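Aldehyde dehydrogenase (Anabaena variabilis, PDB 4H7N) probably oxidises aldehydes to carboxylic acids using NAD+ as the hydride acceptor. Local coordinates at residues G51-L56 against R97-A102; P103-T108 against V445-L450; A253-A258 against A288-L293; E281-L286 against V330-G335. All blocks are in the same frame, centred on the assembly; numbering follows the deposited sequence. Where two conformers were deposited one is given.

Interaction 1. Residues G51-L56 against R97-A102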
loop_
_atom_site.group_PDB
_atom_site.type_symbol
_atom_site.label_atom_id
_atom_site.label_comp_id
_atom_site.label_asym_id
_atom_site.label_seq_id
_atom_site.Cartn_x
_atom_site.Cartn_y
_atom_site.Cartn_z
ATOM N N GLY A 51 19.559 17.233 -9.422
ATOM C CA GLY A 51 20.703 17.206 -8.518
ATOM C C GLY A 51 20.944 15.798 -7.926
ATOM O O GLY A 51 22.089 15.386 -7.794
ATOM N N ARG A 52 19.870 15.070 -7.579
ATOM C CA ARG A 52 20.014 13.743 -6.982
ATOM C C ARG A 52 20.574 12.765 -7.987
ATOM O O ARG A 52 21.416 11.935 -7.618
ATOM C CB ARG A 52 18.722 13.203 -6.336
ATOM C CG ARG A 52 18.324 14.025 -5.133
ATOM C CD ARG A 52 17.159 13.476 -4.354
ATOM N NE ARG A 52 15.883 13.436 -5.095
ATOM C CZ ARG A 52 14.971 14.398 -5.126
ATOM N NH1 ARG A 52 15.135 15.525 -4.463
ATOM N NH2 ARG A 52 13.846 14.193 -5.811
ATOM N N ILE A 53 20.118 12.872 -9.235
ATOM C CA ILE A 53 20.662 12.106 -10.369
ATOM C C ILE A 53 22.141 12.378 -10.517
ATOM O O ILE A 53 22.924 11.445 -10.619
ATOM C CB ILE A 53 19.903 12.395 -11.690
ATOM C CG1 ILE A 53 18.473 11.859 -11.589
ATOM C CG2 ILE A 53 20.574 11.708 -12.887
ATOM C CD1 ILE A 53 17.541 12.346 -12.697
ATOM N N THR A 54 22.553 13.635 -10.529
ATOM C CA THR A 54 23.995 13.913 -10.671
ATOM C C THR A 54 24.805 13.175 -9.597
ATOM O O THR A 54 25.802 12.555 -9.880
ATOM C CB THR A 54 24.242 15.420 -10.633
ATOM O OG1 THR A 54 23.584 15.983 -11.763
ATOM C CG2 THR A 54 25.757 15.790 -10.676
ATOM N N THR A 55 24.322 13.246 -8.365
ATOM C CA THR A 55 24.961 12.639 -7.231
ATOM C C THR A 55 25.040 11.124 -7.362
ATOM O O THR A 55 26.078 10.554 -7.131
ATOM C CB THR A 55 24.165 13.010 -5.962
ATOM O OG1 THR A 55 24.201 14.420 -5.796
ATOM C CG2 THR A 55 24.745 12.427 -4.759
ATOM N N LEU A 56 23.946 10.474 -7.748
ATOM C CA LEU A 56 23.943 9.025 -7.912
ATOM C C LEU A 56 24.927 8.630 -9.007
ATOM O O LEU A 56 25.659 7.636 -8.873
ATOM C CB LEU A 56 22.521 8.500 -8.242
ATOM C CG LEU A 56 21.674 8.049 -7.055
ATOM C CD1 LEU A 56 22.295 6.888 -6.307
ATOM C CD2 LEU A 56 21.452 9.116 -6.024
ATOM N N ARG A 97 18.830 3.259 -15.079
ATOM C CA ARG A 97 17.418 3.151 -15.404
ATOM C C ARG A 97 16.520 4.026 -14.520
ATOM O O ARG A 97 15.653 4.765 -15.009
ATOM C CB ARG A 97 16.980 1.700 -15.298
ATOM C CG ARG A 97 15.568 1.483 -15.821
ATOM C CD ARG A 97 15.145 0.019 -15.793
ATOM N NE ARG A 97 15.660 -0.730 -14.648
ATOM C CZ ARG A 97 15.097 -0.809 -13.437
ATOM N NH1 ARG A 97 15.699 -1.554 -12.509
ATOM N NH2 ARG A 97 13.960 -0.141 -13.135
ATOM N N TRP A 98 16.705 3.938 -13.218
ATOM C CA TRP A 98 15.973 4.811 -12.311
ATOM C C TRP A 98 16.313 6.292 -12.484
ATOM O O TRP A 98 15.444 7.126 -12.368
ATOM C CB TRP A 98 16.194 4.387 -10.845
ATOM C CG TRP A 98 15.435 3.164 -10.498
ATOM C CD1 TRP A 98 15.932 1.945 -10.109
ATOM C CD2 TRP A 98 14.003 3.024 -10.532
ATOM N NE1 TRP A 98 14.880 1.066 -9.911
ATOM C CE2 TRP A 98 13.697 1.711 -10.134
ATOM C CE3 TRP A 98 12.962 3.898 -10.820
ATOM C CZ2 TRP A 98 12.391 1.233 -10.060
ATOM C CZ3 TRP A 98 11.664 3.431 -10.740
ATOM C CH2 TRP A 98 11.401 2.098 -10.370
ATOM N N CYS A 99 17.580 6.629 -12.740
ATOM C CA CYS A 99 17.910 8.026 -13.044
ATOM C C CYS A 99 17.125 8.550 -14.259
ATOM O O CYS A 99 16.700 9.737 -14.324
ATOM C CB CYS A 99 19.412 8.191 -13.289
ATOM S SG CYS A 99 20.383 8.190 -11.762
ATOM N N GLY A 100 16.940 7.670 -15.226
ATOM C CA GLY A 100 16.189 7.991 -16.424
ATOM C C GLY A 100 14.719 8.189 -16.165
ATOM O O GLY A 100 14.075 9.050 -16.809
ATOM N N LEU A 101 14.150 7.392 -15.268
ATOM C CA LEU A 101 12.694 7.423 -15.101
ATOM C C LEU A 101 12.249 8.497 -14.154
ATOM O O LEU A 101 11.160 8.999 -14.279
ATOM C CB LEU A 101 12.147 6.106 -14.583
ATOM C CG LEU A 101 12.271 4.910 -15.491
ATOM C CD1 LEU A 101 11.793 3.652 -14.750
ATOM C CD2 LEU A 101 11.532 5.113 -16.814
ATOM N N ALA A 102 13.090 8.820 -13.180
ATOM C CA ALA A 102 12.652 9.651 -12.061
ATOM C C ALA A 102 12.092 11.050 -12.414
ATOM O O ALA A 102 11.085 11.430 -11.805
ATOM C CB ALA A 102 13.723 9.765 -11.008
#

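Interaction 2. Residues P103-T108 against V445-L450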
loop_
_atom_site.group_PDB
_atom_site.type_symbol
_atom_site.label_atom_id
_atom_site.label_comp_id
_atom_site.label_asym_id
_atom_site.label_seq_id
_atom_site.Cartn_x
_atom_site.Cartn_y
_atom_site.Cartn_z
ATOM N N PRO A 103 12.719 11.809 -13.344
ATOM C CA PRO A 103 12.213 13.188 -13.579
ATOM C C PRO A 103 10.753 13.202 -13.985
ATOM O O PRO A 103 9.975 14.018 -13.514
ATOM C CB PRO A 103 13.150 13.727 -14.677
ATOM C CG PRO A 103 14.430 12.975 -14.411
ATOM C CD PRO A 103 13.970 11.569 -14.094
ATOM N N GLU A 104 10.375 12.283 -14.851
ATOM C CA GLU A 104 9.016 12.249 -15.343
ATOM C C GLU A 104 8.069 11.847 -14.228
ATOM O O GLU A 104 6.976 12.369 -14.126
ATOM C CB GLU A 104 8.917 11.285 -16.477
ATOM C CG GLU A 104 7.532 11.068 -17.016
ATOM C CD GLU A 104 7.214 9.582 -17.063
ATOM O OE1 GLU A 104 8.081 8.774 -16.618
ATOM O OE2 GLU A 104 6.108 9.224 -17.537
ATOM N N LEU A 105 8.507 10.951 -13.359
ATOM C CA LEU A 105 7.653 10.495 -12.263
ATOM C C LEU A 105 7.480 11.547 -11.189
ATOM O O LEU A 105 6.504 11.482 -10.451
ATOM C CB LEU A 105 8.203 9.177 -11.640
ATOM C CG LEU A 105 8.234 8.011 -12.646
ATOM C CD1 LEU A 105 8.898 6.777 -12.060
ATOM C CD2 LEU A 105 6.833 7.643 -13.146
ATOM N N LEU A 106 8.423 12.484 -11.053
ATOM C CA LEU A 106 8.371 13.454 -9.974
ATOM C C LEU A 106 7.829 14.829 -10.390
ATOM O O LEU A 106 7.742 15.733 -9.574
ATOM C CB LEU A 106 9.728 13.636 -9.370
ATOM C CG LEU A 106 10.334 12.402 -8.708
ATOM C CD1 LEU A 106 11.707 12.779 -8.271
ATOM C CD2 LEU A 106 9.538 11.973 -7.505
ATOM N N GLN A 107 7.484 14.992 -11.653
ATOM C CA GLN A 107 7.083 16.320 -12.141
ATOM C C GLN A 107 5.680 16.690 -11.604
ATOM O O GLN A 107 4.772 15.859 -11.618
ATOM C CB GLN A 107 7.112 16.349 -13.668
ATOM C CG GLN A 107 5.959 15.606 -14.310
ATOM C CD GLN A 107 6.220 15.254 -15.764
ATOM O OE1 GLN A 107 7.011 15.914 -16.449
ATOM N NE2 GLN A 107 5.557 14.194 -16.244
ATOM N N THR A 108 5.524 17.916 -11.105
ATOM C CA THR A 108 4.205 18.421 -10.694
ATOM C C THR A 108 3.301 18.534 -11.936
ATOM O O THR A 108 3.749 18.461 -13.072
ATOM C CB THR A 108 4.288 19.826 -10.044
ATOM O OG1 THR A 108 4.768 20.768 -11.023
ATOM C CG2 THR A 108 5.189 19.848 -8.785
ATOM N N VAL A 445 8.428 -2.513 -9.421
ATOM C CA VAL A 445 8.812 -2.409 -10.807
ATOM C C VAL A 445 8.097 -1.230 -11.425
ATOM O O VAL A 445 6.959 -0.921 -11.099
ATOM C CB VAL A 445 8.572 -3.755 -11.545
ATOM C CG1 VAL A 445 8.465 -3.552 -13.047
ATOM C CG2 VAL A 445 9.715 -4.723 -11.212
ATOM N N GLY A 446 8.819 -0.521 -12.268
ATOM C CA GLY A 446 8.257 0.571 -13.045
ATOM C C GLY A 446 7.982 1.816 -12.261
ATOM O O GLY A 446 8.571 2.048 -11.226
ATOM N N ALA A 447 7.070 2.619 -12.779
ATOM C CA ALA A 447 6.559 3.798 -12.105
ATOM C C ALA A 447 6.267 3.528 -10.665
ATOM O O ALA A 447 6.902 4.105 -9.824
ATOM C CB ALA A 447 5.294 4.312 -12.784
ATOM N N ALA A 448 5.288 2.665 -10.394
ATOM C CA ALA A 448 4.797 2.418 -9.022
ATOM C C ALA A 448 5.903 2.052 -8.035
ATOM O O ALA A 448 5.789 2.306 -6.847
ATOM C CB ALA A 448 3.732 1.332 -9.036
ATOM N N GLY A 449 6.995 1.489 -8.551
ATOM C CA GLY A 449 8.164 1.178 -7.799
ATOM C C GLY A 449 8.908 2.398 -7.242
ATOM O O GLY A 449 9.683 2.264 -6.270
ATOM N N LEU A 450 8.698 3.576 -7.846
ATOM C CA LEU A 450 9.251 4.776 -7.287
ATOM C C LEU A 450 8.168 5.522 -6.543
ATOM O O LEU A 450 8.403 6.067 -5.502
ATOM C CB LEU A 450 9.890 5.648 -8.353
ATOM C CG LEU A 450 10.645 6.778 -7.688
ATOM C CD1 LEU A 450 11.997 6.877 -8.293
ATOM C CD2 LEU A 450 9.844 8.044 -7.855
#

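Interaction 3. Residues A253-A258 against A288-L293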
loop_
_atom_site.group_PDB
_atom_site.type_symbol
_atom_site.label_atom_id
_atom_site.label_comp_id
_atom_site.label_asym_id
_atom_site.label_seq_id
_atom_site.Cartn_x
_atom_site.Cartn_y
_atom_site.Cartn_z
ATOM N N ALA A 253 15.591 -23.682 -20.176
ATOM C CA ALA A 253 15.059 -22.562 -19.420
ATOM C C ALA A 253 14.791 -22.964 -17.957
ATOM O O ALA A 253 15.094 -22.205 -17.040
ATOM C CB ALA A 253 13.783 -22.064 -20.046
ATOM N N ILE A 254 14.207 -24.149 -17.779
ATOM C CA ILE A 254 13.818 -24.634 -16.442
ATOM C C ILE A 254 15.073 -24.990 -15.634
ATOM O O ILE A 254 15.164 -24.684 -14.443
ATOM C CB ILE A 254 12.831 -25.793 -16.547
ATOM C CG1 ILE A 254 11.467 -25.220 -16.972
ATOM C CG2 ILE A 254 12.757 -26.595 -15.253
ATOM C CD1 ILE A 254 10.497 -26.215 -17.523
ATOM N N LEU A 255 16.082 -25.544 -16.299
ATOM C CA LEU A 255 17.335 -25.806 -15.591
ATOM C C LEU A 255 17.938 -24.512 -15.058
ATOM O O LEU A 255 18.338 -24.418 -13.880
ATOM C CB LEU A 255 18.307 -26.554 -16.508
ATOM C CG LEU A 255 19.694 -26.727 -15.909
ATOM C CD1 LEU A 255 19.615 -27.614 -14.676
ATOM C CD2 LEU A 255 20.661 -27.224 -16.961
ATOM N N TRP A 256 18.017 -23.497 -15.905
ATOM C CA TRP A 256 18.583 -22.205 -15.507
ATOM C C TRP A 256 17.747 -21.583 -14.384
ATOM O O TRP A 256 18.248 -21.165 -13.346
ATOM C CB TRP A 256 18.721 -21.259 -16.702
ATOM C CG TRP A 256 19.325 -19.966 -16.286
ATOM C CD1 TRP A 256 20.661 -19.706 -16.073
ATOM C CD2 TRP A 256 18.624 -18.782 -15.938
ATOM N NE1 TRP A 256 20.826 -18.410 -15.641
ATOM C CE2 TRP A 256 19.594 -17.819 -15.546
ATOM C CE3 TRP A 256 17.276 -18.418 -15.964
ATOM C CZ2 TRP A 256 19.247 -16.533 -15.144
ATOM C CZ3 TRP A 256 16.926 -17.144 -15.543
ATOM C CH2 TRP A 256 17.908 -16.212 -15.133
ATOM N N GLY A 257 16.449 -21.575 -14.581
ATOM C CA GLY A 257 15.565 -21.022 -13.606
ATOM C C GLY A 257 15.622 -21.744 -12.283
ATOM O O GLY A 257 15.499 -21.093 -11.257
ATOM N N ALA A 258 15.847 -23.062 -12.301
ATOM C CA ALA A 258 15.898 -23.835 -11.029
ATOM C C ALA A 258 17.242 -23.813 -10.307
ATOM O O ALA A 258 17.258 -23.995 -9.113
ATOM C CB ALA A 258 15.490 -25.257 -11.254
ATOM N N ALA A 288 20.405 -34.735 -18.483
ATOM C CA ALA A 288 21.655 -34.640 -19.273
ATOM C C ALA A 288 22.236 -33.226 -19.155
ATOM O O ALA A 288 23.457 -33.040 -18.953
ATOM C CB ALA A 288 21.400 -34.989 -20.727
ATOM N N LYS A 289 21.357 -32.213 -19.239
ATOM C CA LYS A 289 21.802 -30.833 -19.112
ATOM C C LYS A 289 22.265 -30.493 -17.697
ATOM O O LYS A 289 23.245 -29.773 -17.510
ATOM C CB LYS A 289 20.697 -29.838 -19.613
ATOM C CG LYS A 289 20.389 -30.013 -21.092
ATOM C CD LYS A 289 19.189 -29.189 -21.538
ATOM C CE LYS A 289 19.139 -29.139 -23.065
ATOM N NZ LYS A 289 18.045 -28.238 -23.540
ATOM N N ALA A 290 21.562 -30.984 -16.695
ATOM C CA ALA A 290 21.937 -30.741 -15.311
ATOM C C ALA A 290 23.283 -31.371 -14.985
ATOM O O ALA A 290 24.130 -30.781 -14.302
ATOM C CB ALA A 290 20.907 -31.329 -14.397
ATOM N N HIS A 291 23.480 -32.545 -15.532
ATOM C CA HIS A 291 24.660 -33.288 -15.231
ATOM C C HIS A 291 25.902 -32.554 -15.786
ATOM O O HIS A 291 26.964 -32.678 -15.209
ATOM C CB HIS A 291 24.550 -34.713 -15.748
ATOM C CG HIS A 291 25.577 -35.598 -15.162
ATOM N ND1 HIS A 291 26.700 -35.995 -15.861
ATOM C CD2 HIS A 291 25.744 -36.038 -13.896
ATOM C CE1 HIS A 291 27.486 -36.702 -15.065
ATOM N NE2 HIS A 291 26.926 -36.741 -13.867
ATOM N N ARG A 292 25.760 -31.761 -16.860
ATOM C CA ARG A 292 26.893 -30.991 -17.410
ATOM C C ARG A 292 27.384 -29.865 -16.482
ATOM O O ARG A 292 28.525 -29.455 -16.594
ATOM C CB ARG A 292 26.572 -30.399 -18.782
ATOM C CG ARG A 292 26.427 -31.420 -19.912
ATOM C CD ARG A 292 25.549 -30.944 -21.075
ATOM N NE ARG A 292 26.223 -30.016 -21.995
ATOM C CZ ARG A 292 26.170 -28.675 -21.959
ATOM N NH1 ARG A 292 25.470 -28.026 -21.026
ATOM N NH2 ARG A 292 26.828 -27.965 -22.878
ATOM N N LEU A 293 26.566 -29.375 -15.553
ATOM C CA LEU A 293 26.971 -28.247 -14.702
ATOM C C LEU A 293 27.998 -28.656 -13.627
ATOM O O LEU A 293 27.888 -29.711 -13.024
ATOM C CB LEU A 293 25.734 -27.597 -14.032
ATOM C CG LEU A 293 24.634 -27.143 -15.019
ATOM C CD1 LEU A 293 23.498 -26.479 -14.278
ATOM C CD2 LEU A 293 25.227 -26.215 -16.062
#

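Interaction 4. Residues E281-L286 against V330-G335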
loop_
_atom_site.group_PDB
_atom_site.type_symbol
_atom_site.label_atom_id
_atom_site.label_comp_id
_atom_site.label_asym_id
_atom_site.label_seq_id
_atom_site.Cartn_x
_atom_site.Cartn_y
_atom_site.Cartn_z
ATOM N N GLU A 281 10.632 -38.172 -21.661
ATOM C CA GLU A 281 11.544 -37.500 -22.589
ATOM C C GLU A 281 12.133 -36.198 -21.997
ATOM O O GLU A 281 13.332 -35.881 -22.115
ATOM C CB GLU A 281 10.702 -37.220 -23.820
ATOM C CG GLU A 281 11.297 -36.474 -24.977
ATOM C CD GLU A 281 10.267 -36.384 -26.106
ATOM O OE1 GLU A 281 9.167 -37.030 -26.029
ATOM O OE2 GLU A 281 10.574 -35.669 -27.066
ATOM N N PHE A 282 11.263 -35.450 -21.345
ATOM C CA PHE A 282 11.649 -34.225 -20.681
ATOM C C PHE A 282 12.630 -34.470 -19.542
ATOM O O PHE A 282 13.657 -33.804 -19.464
ATOM C CB PHE A 282 10.400 -33.533 -20.127
ATOM C CG PHE A 282 10.692 -32.296 -19.349
ATOM C CD1 PHE A 282 10.916 -32.357 -18.002
ATOM C CD2 PHE A 282 10.678 -31.048 -19.963
ATOM C CE1 PHE A 282 11.178 -31.207 -17.272
ATOM C CE2 PHE A 282 10.950 -29.890 -19.237
ATOM C CZ PHE A 282 11.197 -29.977 -17.891
ATOM N N TYR A 283 12.345 -35.393 -18.637
ATOM C CA TYR A 283 13.224 -35.486 -17.500
ATOM C C TYR A 283 14.595 -36.053 -17.894
ATOM O O TYR A 283 15.605 -35.659 -17.315
ATOM C CB TYR A 283 12.585 -36.179 -16.291
ATOM C CG TYR A 283 12.509 -37.664 -16.239
ATOM C CD1 TYR A 283 13.637 -38.423 -16.021
ATOM C CD2 TYR A 283 11.278 -38.312 -16.288
ATOM C CE1 TYR A 283 13.569 -39.792 -15.921
ATOM C CE2 TYR A 283 11.179 -39.690 -16.184
ATOM C CZ TYR A 283 12.330 -40.436 -16.001
ATOM O OH TYR A 283 12.283 -41.817 -15.919
ATOM N N HIS A 284 14.627 -36.922 -18.896
ATOM C CA HIS A 284 15.901 -37.390 -19.418
ATOM C C HIS A 284 16.711 -36.299 -20.059
ATOM O O HIS A 284 17.936 -36.230 -19.868
ATOM C CB HIS A 284 15.701 -38.525 -20.398
ATOM C CG HIS A 284 15.419 -39.820 -19.720
ATOM N ND1 HIS A 284 16.264 -40.354 -18.771
ATOM C CD2 HIS A 284 14.390 -40.682 -19.842
ATOM C CE1 HIS A 284 15.769 -41.503 -18.340
ATOM N NE2 HIS A 284 14.632 -41.722 -18.974
ATOM N N GLN A 285 16.048 -35.406 -20.778
ATOM C CA GLN A 285 16.796 -34.290 -21.336
ATOM C C GLN A 285 17.284 -33.355 -20.195
ATOM O O GLN A 285 18.435 -32.878 -20.188
ATOM C CB GLN A 285 16.020 -33.594 -22.451
ATOM C CG GLN A 285 16.912 -32.599 -23.150
ATOM C CD GLN A 285 16.243 -31.764 -24.224
ATOM O OE1 GLN A 285 16.894 -30.883 -24.773
ATOM N NE2 GLN A 285 14.967 -32.012 -24.518
ATOM N N LEU A 286 16.422 -33.122 -19.208
ATOM C CA LEU A 286 16.792 -32.296 -18.057
ATOM C C LEU A 286 18.006 -32.842 -17.319
ATOM O O LEU A 286 18.951 -32.078 -16.940
ATOM C CB LEU A 286 15.587 -32.137 -17.094
ATOM C CG LEU A 286 15.703 -31.015 -16.068
ATOM C CD1 LEU A 286 15.776 -29.622 -16.726
ATOM C CD2 LEU A 286 14.530 -31.050 -15.092
ATOM N N VAL A 330 12.631 -40.574 -6.288
ATOM C CA VAL A 330 13.758 -41.181 -6.995
ATOM C C VAL A 330 14.713 -40.065 -7.397
ATOM O O VAL A 330 14.299 -39.133 -8.052
ATOM C CB VAL A 330 13.267 -41.892 -8.283
ATOM C CG1 VAL A 330 14.436 -42.382 -9.134
ATOM C CG2 VAL A 330 12.345 -43.073 -7.921
ATOM N N ILE A 331 15.973 -40.152 -6.996
ATOM C CA ILE A 331 16.979 -39.152 -7.318
ATOM C C ILE A 331 17.704 -39.629 -8.554
ATOM O O ILE A 331 18.304 -40.691 -8.521
ATOM C CB ILE A 331 18.054 -39.040 -6.210
ATOM C CG1 ILE A 331 17.414 -38.800 -4.824
ATOM C CG2 ILE A 331 19.126 -38.014 -6.568
ATOM C CD1 ILE A 331 17.004 -37.420 -4.524
ATOM N N HIS A 332 17.674 -38.850 -9.626
ATOM C CA HIS A 332 18.384 -39.235 -10.838
ATOM C C HIS A 332 19.800 -38.690 -10.919
ATOM O O HIS A 332 20.636 -39.270 -11.589
ATOM C CB HIS A 332 17.589 -38.817 -12.055
ATOM C CG HIS A 332 16.239 -39.442 -12.109
ATOM N ND1 HIS A 332 15.993 -40.617 -12.779
ATOM C CD2 HIS A 332 15.071 -39.093 -11.531
ATOM C CE1 HIS A 332 14.724 -40.954 -12.642
ATOM N NE2 HIS A 332 14.146 -40.050 -11.879
ATOM N N CYS A 333 20.068 -37.578 -10.255
ATOM C CA CYS A 333 21.383 -36.955 -10.285
ATOM C C CYS A 333 21.448 -36.019 -9.096
ATOM O O CYS A 333 20.416 -35.552 -8.564
ATOM C CB CYS A 333 21.651 -36.202 -11.615
ATOM S SG CYS A 333 20.592 -34.750 -11.995
ATOM N N GLY A 334 22.661 -35.757 -8.664
ATOM C CA GLY A 334 22.902 -34.960 -7.475
ATOM C C GLY A 334 22.285 -35.554 -6.222
ATOM O O GLY A 334 22.538 -36.677 -5.914
ATOM N N GLY A 335 21.561 -34.761 -5.439
ATOM C CA GLY A 335 20.849 -35.316 -4.303
ATOM C C GLY A 335 21.593 -35.428 -2.995
ATOM O O GLY A 335 21.081 -36.032 -2.075
#

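Interaction 1. Residues G51-L56 against R97-A102
Ile53 and Leu56, one turn apart on helix 48-64, present their side chains to Cys99 of helix 82-106, and the two helices pack side by side, running in roughly opposite directions, in the N-terminal helical layer of the aldehyde dehydrogenase fold. Along residues 97-102, Trp98 comes first and turns from this interface to helix 147-153, where it meets Ile148, Pro149 and Leu152; Leu152 also touches Ile53, so that third helix borders the contact. Cys99 is central: its SG lies anti to its carbonyl carbon (chi1 -77°), which carries the sulfur to the gap between Ile53 and Leu56. Cys99 SG meets Ile53 CG2 at 3.7 Å and, more loosely, Leu56 CB at 4.1 Å. Cys99 CB adds a second touch on the same methyl, also 3.7 Å from Ile53 CG2. The other branch of the isoleucine runs along the backbone of Cys99, bringing CD1 of Ile53 to 3.2 Å from Cys99 O, a tight contact. This carbonyl receives no helical bond four residues on, where Pro103 has no N-H to give. An alanine in place of Ile53 would lose both branches and would probably open a gap beside Cys99, with Leu56 the sulfur's one remaining neighbour on 51-56. Beyond Ala102, whose CB points toward helix 48-64, the same isoleucine branch reaches the proline ring, with Ile53 CD1 3.6 Å from Pro103 CG.

Interaction 2. Residues P103-T108 against V445-L450
Leu105 and Leu106, near the C-terminal end of helix 82-106, pack against Ala447 and Leu450 where the chain enters the short helix 448-451. In the aldehyde dehydrogenase fold this contact joins an N-terminal helix to the C-terminal part of the chain. The contact is apolar. Leu105 lays its two methyls side by side on Ala447: Leu105 CD2 lies 3.7 Å from Ala447 CB, while CD1 sits 3.8 Å from Ala447 CA and also reaches Leu450 CB at 4.0 Å. With CG of Leu450 anti to its backbone N (chi1 -171°), that side chain stretches across toward Leu106, which it meets at about a right angle.

Backbone geometry shapes the partner segment. Gly446 has a positive phi of 74°, a conformation easier for glycine than for other residues, and the chain then turns into the helix with Leu450 N bonded to Ala447 O at 2.7 Å. Ala448 N is hydrogen-bonded to Glu431 OE2; its side chain packs on Lys456 of the second subunit, which places this turn near the dimer interface. On the other flank Leu106 leans on Val49 and Arg52 of helix 48-64. The two leucines that join these flanks touch through single methyls, Leu106 CD2 lying 4.0 Å from Leu450 CD2.

Interaction 3. Residues A253-A258 against A288-L293
The ammonium nitrogen NZ of Lys289 is gripped by four groups: it forms a salt bridge with Glu248 OE2 and hydrogen bonds with Ser252 OG, Thr251 OG1 and Gln285 OE1. Three of these partners belong to helix 247-259 and the fourth to its own helix 279-292, so the charge is tied back to both helices at once. The lysine chain is extended beyond CG and leads NZ toward the start of helix 247-259, while its CB stays behind in the apolar part of the interface, 3.7 Å from Leu255 CD2.

Leu255 is the one residue of 253-258 that bridges to the partner helix, and it fills a hollow made by Lys289, Ala290 and Leu293. Its CG stands anti to the backbone N (chi1 173°), which throws both methyls out toward the other helix. Leu255 CD1 rests on Ala290, 3.9 Å from Ala290 CB. Leu255 CD2 bears on the backbone at the preceding residue, 3.7 Å from Lys289 O, and also meets the leucine just past the helix, 4.0 Å from Leu293 CD1. Leu255 and Leu293 approach tip to tip. The small Ala290 probably lets Leu255 come close to the backbone of the opposing helix.

At the subunit interface, Leu293 packs on Phe472 of the second subunit, and Trp256 meets Trp470, Trp471 and Phe472 of that same chain. Both helices pack on one sheet of the probable catalytic domain, with Leu255 and Ala290 each touching Met370 of strand 369-375 and Ile254 lying on strand 237-241.

Interaction 4. Residues E281-L286 against V330-G335
Tyr283 places its ring between its backbone N and carbonyl carbon (chi1 80°), and His332 sets its CG anti to the carbonyl carbon (chi1 -60°); together these torsions bring the two rings together. The pair joins helix 279-292 to strand 330-333, an outermost strand, within the chain, of the mixed sheet in this aldehyde dehydrogenase fold. The rings meet obliquely, planes inclined at 43° and centroids 4.9 Å apart. One corner of the phenol does the touching: Tyr283 CE1 lies 3.7 Å from His332 CE1. The tyrosine comes over one face of the imidazole, and Val330 CG1 from the same strand lies over the rim of the opposite face. The imidazole is further held through NE2, which is hydrogen-bonded to Thr352 OG1 on the neighbouring strand; Tyr283 also packs on Thr352. With an alanine in place of Tyr283, His332 would probably lose its neighbour on that face and the helix this side-chain link to the strand. The same corner of the tyrosine serves a second histidine on its own helix, CE1 of Tyr283 standing 3.7 Å above the plane of the His284 ring, toward its rim.

In the fold
From the N terminus, interaction 1 comes first: it closes a mostly helical loop of 40 residues between helices 48-64 and 82-106. Interaction 2 opens directly afterwards, at the end of helix 82-106, and closes only at residues 445-450, so it bridges 336 residues and touches interaction 1 through Trp98 and Pro103. Interactions 3 and 4 are nested within that long loop and lie across the chain's centre from interaction 2, about 38 and 45 Å from it between centres. These two cross along the sequence and share helix 279-292, which interaction 3 ties to helix 247-259 and interaction 4 to the outermost strand 330-333.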